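Local structure of nigritoxine (5M41) at residues F550-N561 / I574-H585. The protein is a bacterial toxin of Vibrio nigripulchritudo that acts on crustaceans and insects and has a fold not seen before. Residues are numbered along the deposited sequence; the frame is centred on the assembly and turned at random.
Sequences FDFRLQHKDDFN and IAVNNPYSFVHH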
loop_
_atom_site.group_PDB
_atom_site.type_symbol
_atom_site.label_atom_id
_atom_site.label_comp_id
_atom_site.label_asym_id
_atom_site.label_seq_id
_atom_site.Cartn_x
_atom_site.Cartn_y
_atom_site.Cartn_z
ATOM N N PHE A 550 -13.871 14.771 13.748
ATOM C CA PHE A 550 -13.928 13.344 13.393
ATOM C C PHE A 550 -12.870 12.575 14.188
ATOM O O PHE A 550 -13.164 11.551 14.787
ATOM C CB PHE A 550 -13.751 13.145 11.873
ATOM C CG PHE A 550 -13.787 11.697 11.431
ATOM C CD1 PHE A 550 -14.994 11.042 11.239
ATOM C CD2 PHE A 550 -12.601 11.000 11.193
ATOM C CE1 PHE A 550 -15.029 9.721 10.806
ATOM C CE2 PHE A 550 -12.630 9.680 10.764
ATOM C CZ PHE A 550 -13.850 9.040 10.575
ATOM N N ASP A 551 -11.643 13.092 14.211
ATOM C CA ASP A 551 -10.567 12.453 14.954
ATOM C C ASP A 551 -10.881 12.462 16.472
ATOM O O ASP A 551 -10.707 11.450 17.168
ATOM C CB ASP A 551 -9.240 13.147 14.623
ATOM C CG ASP A 551 -8.064 12.581 15.393
ATOM O OD1 ASP A 551 -7.746 11.386 15.249
ATOM O OD2 ASP A 551 -7.434 13.341 16.147
ATOM N N PHE A 552 -11.374 13.591 16.984
ATOM C CA PHE A 552 -11.776 13.628 18.388
ATOM C C PHE A 552 -12.828 12.566 18.691
ATOM O O PHE A 552 -12.742 11.857 19.700
ATOM C CB PHE A 552 -12.304 14.998 18.800
ATOM C CG PHE A 552 -13.011 14.989 20.128
ATOM C CD1 PHE A 552 -12.287 15.040 21.311
ATOM C CD2 PHE A 552 -14.395 14.923 20.196
ATOM C CE1 PHE A 552 -12.927 15.024 22.539
ATOM C CE2 PHE A 552 -15.053 14.901 21.420
ATOM C CZ PHE A 552 -14.314 14.955 22.596
ATOM N N ARG A 553 -13.812 12.462 17.806
ATOM C CA ARG A 553 -14.922 11.535 18.015
ATOM C C ARG A 553 -14.474 10.085 18.003
ATOM O O ARG A 553 -15.047 9.269 18.710
ATOM C CB ARG A 553 -16.030 11.769 16.999
ATOM C CG ARG A 553 -16.918 12.963 17.324
ATOM C CD ARG A 553 -17.984 13.097 16.257
ATOM N NE ARG A 553 -18.963 14.143 16.524
ATOM C CZ ARG A 553 -20.012 14.028 17.339
ATOM N NH1 ARG A 553 -20.238 12.908 18.037
ATOM N NH2 ARG A 553 -20.840 15.058 17.470
ATOM N N LEU A 554 -13.460 9.771 17.194
ATOM C CA LEU A 554 -12.839 8.444 17.195
ATOM C C LEU A 554 -12.029 8.217 18.477
ATOM O O LEU A 554 -12.154 7.182 19.121
ATOM C CB LEU A 554 -11.917 8.246 15.975
ATOM C CG LEU A 554 -12.500 7.912 14.582
ATOM C CD1 LEU A 554 -11.353 7.761 13.584
ATOM C CD2 LEU A 554 -13.348 6.648 14.606
ATOM N N GLN A 555 -11.186 9.185 18.823
ATOM C CA GLN A 555 -10.334 9.092 20.013
ATOM C C GLN A 555 -11.185 8.921 21.278
ATOM O O GLN A 555 -10.836 8.149 22.161
ATOM C CB GLN A 555 -9.468 10.349 20.108
ATOM C CG GLN A 555 -8.262 10.251 21.032
ATOM C CD GLN A 555 -7.506 11.560 21.098
ATOM O OE1 GLN A 555 -7.677 12.332 22.038
ATOM N NE2 GLN A 555 -6.706 11.839 20.077
ATOM N N HIS A 556 -12.322 9.605 21.338
ATOM C CA HIS A 556 -13.260 9.481 22.467
ATOM C C HIS A 556 -14.560 8.812 22.112
ATOM O O HIS A 556 -15.654 9.174 22.620
ATOM C CB HIS A 556 -13.449 10.844 23.105
ATOM C CG HIS A 556 -12.192 11.352 23.738
ATOM N ND1 HIS A 556 -11.843 11.021 24.987
ATOM C CD2 HIS A 556 -11.141 12.099 23.217
ATOM C CE1 HIS A 556 -10.635 11.570 25.275
ATOM N NE2 HIS A 556 -10.214 12.230 24.192
ATOM N N LYS A 557 -14.440 7.779 21.274
ATOM C CA LYS A 557 -15.618 7.113 20.675
ATOM C C LYS A 557 -16.567 6.460 21.670
ATOM O O LYS A 557 -17.735 6.291 21.363
ATOM C CB LYS A 557 -15.196 6.083 19.611
ATOM C CG LYS A 557 -14.315 4.961 20.140
ATOM C CD LYS A 557 -14.201 3.891 19.062
ATOM C CE LYS A 557 -13.495 2.654 19.580
ATOM N NZ LYS A 557 -13.485 1.607 18.512
ATOM N N ASP A 558 -16.065 6.114 22.857
ATOM C CA ASP A 558 -16.859 5.427 23.887
ATOM C C ASP A 558 -17.665 6.328 24.827
ATOM O O ASP A 558 -18.507 5.834 25.570
ATOM C CB ASP A 558 -15.950 4.524 24.734
ATOM C CG ASP A 558 -15.181 3.515 23.895
ATOM O OD1 ASP A 558 -15.813 2.822 23.067
ATOM O OD2 ASP A 558 -13.944 3.411 24.066
ATOM N N ASP A 559 -17.406 7.634 24.823
ATOM C CA ASP A 559 -18.060 8.535 25.789
ATOM C C ASP A 559 -19.407 9.038 25.299
ATOM O O ASP A 559 -19.587 9.296 24.101
ATOM C CB ASP A 559 -17.185 9.745 26.125
ATOM C CG ASP A 559 -15.766 9.364 26.568
ATOM O OD1 ASP A 559 -15.596 8.486 27.445
ATOM O OD2 ASP A 559 -14.811 9.968 26.035
ATOM N N PHE A 560 -20.329 9.214 26.247
ATOM C CA PHE A 560 -21.692 9.675 25.972
ATOM C C PHE A 560 -21.888 11.074 26.516
ATOM O O PHE A 560 -21.223 11.482 27.480
ATOM C CB PHE A 560 -22.724 8.743 26.614
ATOM C CG PHE A 560 -22.821 7.393 25.965
ATOM C CD1 PHE A 560 -23.903 7.088 25.124
ATOM C CD2 PHE A 560 -21.868 6.406 26.218
ATOM C CE1 PHE A 560 -24.019 5.839 24.528
ATOM C CE2 PHE A 560 -21.981 5.148 25.638
ATOM C CZ PHE A 560 -23.049 4.869 24.782
ATOM N N ASN A 561 -22.792 11.809 25.871
ATOM C CA ASN A 561 -23.208 13.137 26.303
ATOM C C ASN A 561 -24.706 13.203 26.219
ATOM O O ASN A 561 -25.316 12.463 25.436
ATOM C CB ASN A 561 -22.633 14.220 25.397
ATOM C CG ASN A 561 -21.140 14.313 25.493
ATOM O OD1 ASN A 561 -20.410 13.820 24.609
ATOM N ND2 ASN A 561 -20.663 14.898 26.575
ATOM N N ILE A 574 -29.240 10.634 25.234
ATOM C CA ILE A 574 -27.863 10.258 25.589
ATOM C C ILE A 574 -27.207 9.578 24.377
ATOM O O ILE A 574 -27.678 8.516 23.902
ATOM C CB ILE A 574 -27.811 9.320 26.826
ATOM C CG1 ILE A 574 -28.814 9.748 27.929
ATOM C CG2 ILE A 574 -26.388 9.195 27.366
ATOM C CD1 ILE A 574 -28.481 11.059 28.628
ATOM N N ALA A 575 -26.147 10.198 23.867
ATOM C CA ALA A 575 -25.564 9.826 22.567
ATOM C C ALA A 575 -24.065 9.616 22.648
ATOM O O ALA A 575 -23.338 10.436 23.235
ATOM C CB ALA A 575 -25.877 10.897 21.524
ATOM N N VAL A 576 -23.600 8.537 22.026
ATOM C CA VAL A 576 -22.186 8.214 22.045
ATOM C C VAL A 576 -21.424 9.119 21.039
ATOM O O VAL A 576 -22.032 9.638 20.094
ATOM C CB VAL A 576 -21.963 6.691 21.803
ATOM C CG1 VAL A 576 -22.103 6.329 20.328
ATOM C CG2 VAL A 576 -20.591 6.268 22.314
ATOM N N ASN A 577 -20.127 9.364 21.274
ATOM C CA ASN A 577 -19.334 10.199 20.376
ATOM C C ASN A 577 -19.009 9.553 19.031
ATOM O O ASN A 577 -18.846 10.274 18.027
ATOM C CB ASN A 577 -18.013 10.595 21.011
ATOM C CG ASN A 577 -18.172 11.615 22.113
ATOM O OD1 ASN A 577 -19.178 12.317 22.191
ATOM N ND2 ASN A 577 -17.158 11.710 22.966
ATOM N N ASN A 578 -18.891 8.215 19.013
ATOM C CA ASN A 578 -18.475 7.468 17.792
ATOM C C ASN A 578 -19.064 8.077 16.526
ATOM O O ASN A 578 -20.292 8.201 16.418
ATOM C CB ASN A 578 -18.909 6.009 17.869
ATOM C CG ASN A 578 -18.188 5.132 16.842
ATOM O OD1 ASN A 578 -18.147 5.440 15.633
ATOM N ND2 ASN A 578 -17.596 4.044 17.324
ATOM N N PRO A 579 -18.211 8.464 15.559
ATOM C CA PRO A 579 -18.784 9.181 14.425
ATOM C C PRO A 579 -19.631 8.298 13.494
ATOM O O PRO A 579 -20.317 8.819 12.645
ATOM C CB PRO A 579 -17.551 9.743 13.695
ATOM C CG PRO A 579 -16.438 8.843 14.077
ATOM C CD PRO A 579 -16.749 8.289 15.434
ATOM N N TYR A 580 -19.597 6.986 13.691
ATOM C CA TYR A 580 -20.414 6.043 12.914
ATOM C C TYR A 580 -21.678 5.610 13.655
ATOM O O TYR A 580 -22.292 4.602 13.304
ATOM C CB TYR A 580 -19.579 4.799 12.572
ATOM C CG TYR A 580 -18.417 5.089 11.642
ATOM C CD1 TYR A 580 -18.579 5.072 10.255
ATOM C CD2 TYR A 580 -17.159 5.366 12.151
ATOM C CE1 TYR A 580 -17.504 5.335 9.402
ATOM C CE2 TYR A 580 -16.080 5.612 11.316
ATOM C CZ TYR A 580 -16.259 5.612 9.952
ATOM O OH TYR A 580 -15.171 5.861 9.166
ATOM N N SER A 581 -22.024 6.322 14.722
ATOM C CA SER A 581 -23.220 6.009 15.499
ATOM C C SER A 581 -24.477 6.550 14.846
ATOM O O SER A 581 -24.542 7.752 14.527
ATOM C CB SER A 581 -23.117 6.621 16.890
ATOM O OG SER A 581 -24.346 6.463 17.568
ATOM N N PHE A 582 -25.481 5.675 14.692
ATOM C CA PHE A 582 -26.802 6.042 14.146
ATOM C C PHE A 582 -27.911 5.747 15.145
ATOM O O PHE A 582 -29.106 5.643 14.777
ATOM C CB PHE A 582 -27.063 5.345 12.802
ATOM C CG PHE A 582 -26.113 5.780 11.722
ATOM C CD1 PHE A 582 -26.367 6.933 10.979
ATOM C CD2 PHE A 582 -24.934 5.075 11.490
ATOM C CE1 PHE A 582 -25.462 7.369 10.017
ATOM C CE2 PHE A 582 -24.016 5.506 10.530
ATOM C CZ PHE A 582 -24.287 6.653 9.794
ATOM N N VAL A 583 -27.506 5.640 16.414
ATOM C CA VAL A 583 -28.423 5.373 17.526
ATOM C C VAL A 583 -28.136 6.294 18.709
ATOM O O VAL A 583 -27.083 6.926 18.785
ATOM C CB VAL A 583 -28.340 3.900 18.025
ATOM C CG1 VAL A 583 -28.786 2.923 16.933
ATOM C CG2 VAL A 583 -26.934 3.560 18.525
ATOM N N HIS A 584 -29.089 6.351 19.631
ATOM C CA HIS A 584 -28.899 6.976 20.933
ATOM C C HIS A 584 -29.953 6.394 21.818
ATOM O O HIS A 584 -30.860 5.690 21.322
ATOM C CB HIS A 584 -28.990 8.504 20.851
ATOM C CG HIS A 584 -30.287 9.011 20.261
ATOM N ND1 HIS A 584 -31.432 9.095 20.979
ATOM C CD2 HIS A 584 -30.589 9.474 18.989
ATOM C CE1 HIS A 584 -32.412 9.581 20.201
ATOM N NE2 HIS A 584 -31.900 9.810 18.983
ATOM N N HIS A 585 -29.841 6.619 23.128
ATOM C CA HIS A 585 -30.923 6.264 24.031
ATOM C C HIS A 585 -31.474 7.473 24.733
ATOM O O HIS A 585 -30.823 8.508 24.795
ATOM C CB HIS A 585 -30.550 5.156 25.013
ATOM C CG HIS A 585 -29.392 5.488 25.928
ATOM N ND1 HIS A 585 -29.565 5.969 27.178
ATOM C CD2 HIS A 585 -28.011 5.327 25.755
ATOM C CE1 HIS A 585 -28.362 6.124 27.767
ATOM N NE2 HIS A 585 -27.412 5.736 26.888
HETATM O O HOH W 1 -22.647 12.363 19.574
#
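Asn-577 and the turn at His-556 illustrate how one buried amide can tie the end of a helix to a neighbouring loop. Asn-577 ND2 donates to His-556 O over 3.0 Å, an oxygen that also accepts from Asp-559 N within the type I turn 556-559; the two donors arrive from opposite faces of the carbonyl. With CG turned beside the backbone N (chi1 -72°), the amide is brought to the turn, His-556 O lying 18° out of the amide plane, while Asn-577 N bonds Asp-559 O, 2.9 Å away and almost in line with the C=O. Asn-577 O in turn receives Arg-553 NH1 at 3.0 Å, in the guanidinium plane, and a water joins NH1 to Val-576 O. Of the other guanidinium nitrogens, NE makes a salt bridge to Glu-549 and NH2 a hydrogen bond to the Tyr-511 hydroxyl, while Phe-633 adds a cation-pi contact.

Backbone pairing continues the contact as an antiparallel beta hairpin. Strand 560-562, at the margin of a six-stranded antiparallel sheet and joined to helix 546-555 by turn 556-559, runs beside strand 571-576: Asn-561 and Ala-575 form a hydrogen-bonded pair, with Ala-575 N 2.9 Å from Asn-561 O, and Phe-560 and Val-576 the adjoining non-hydrogen-bonded pair.

Apolar contacts flank the polar middle, at the hairpin and at the helix. Val-576 CB sits over one face of the Phe-560 ring, a CH-pi contact 3.8 Å from its centroid, while Ile-574 CG2 touches Phe-560 CB. Against the helix, Pro-579 of the following loop packs crosswise on Phe-550, Pro-579 CG to Phe-550 CE1 3.7 Å, and also meets Leu-554 CD2. The hydroxyl of Tyr-580 comes to the edge of the Phe-550 ring, OH to CZ 3.7 Å; helix 625-632 adds Met-626 and Val-630 against Phe-550 and Leu-629 against Tyr-580.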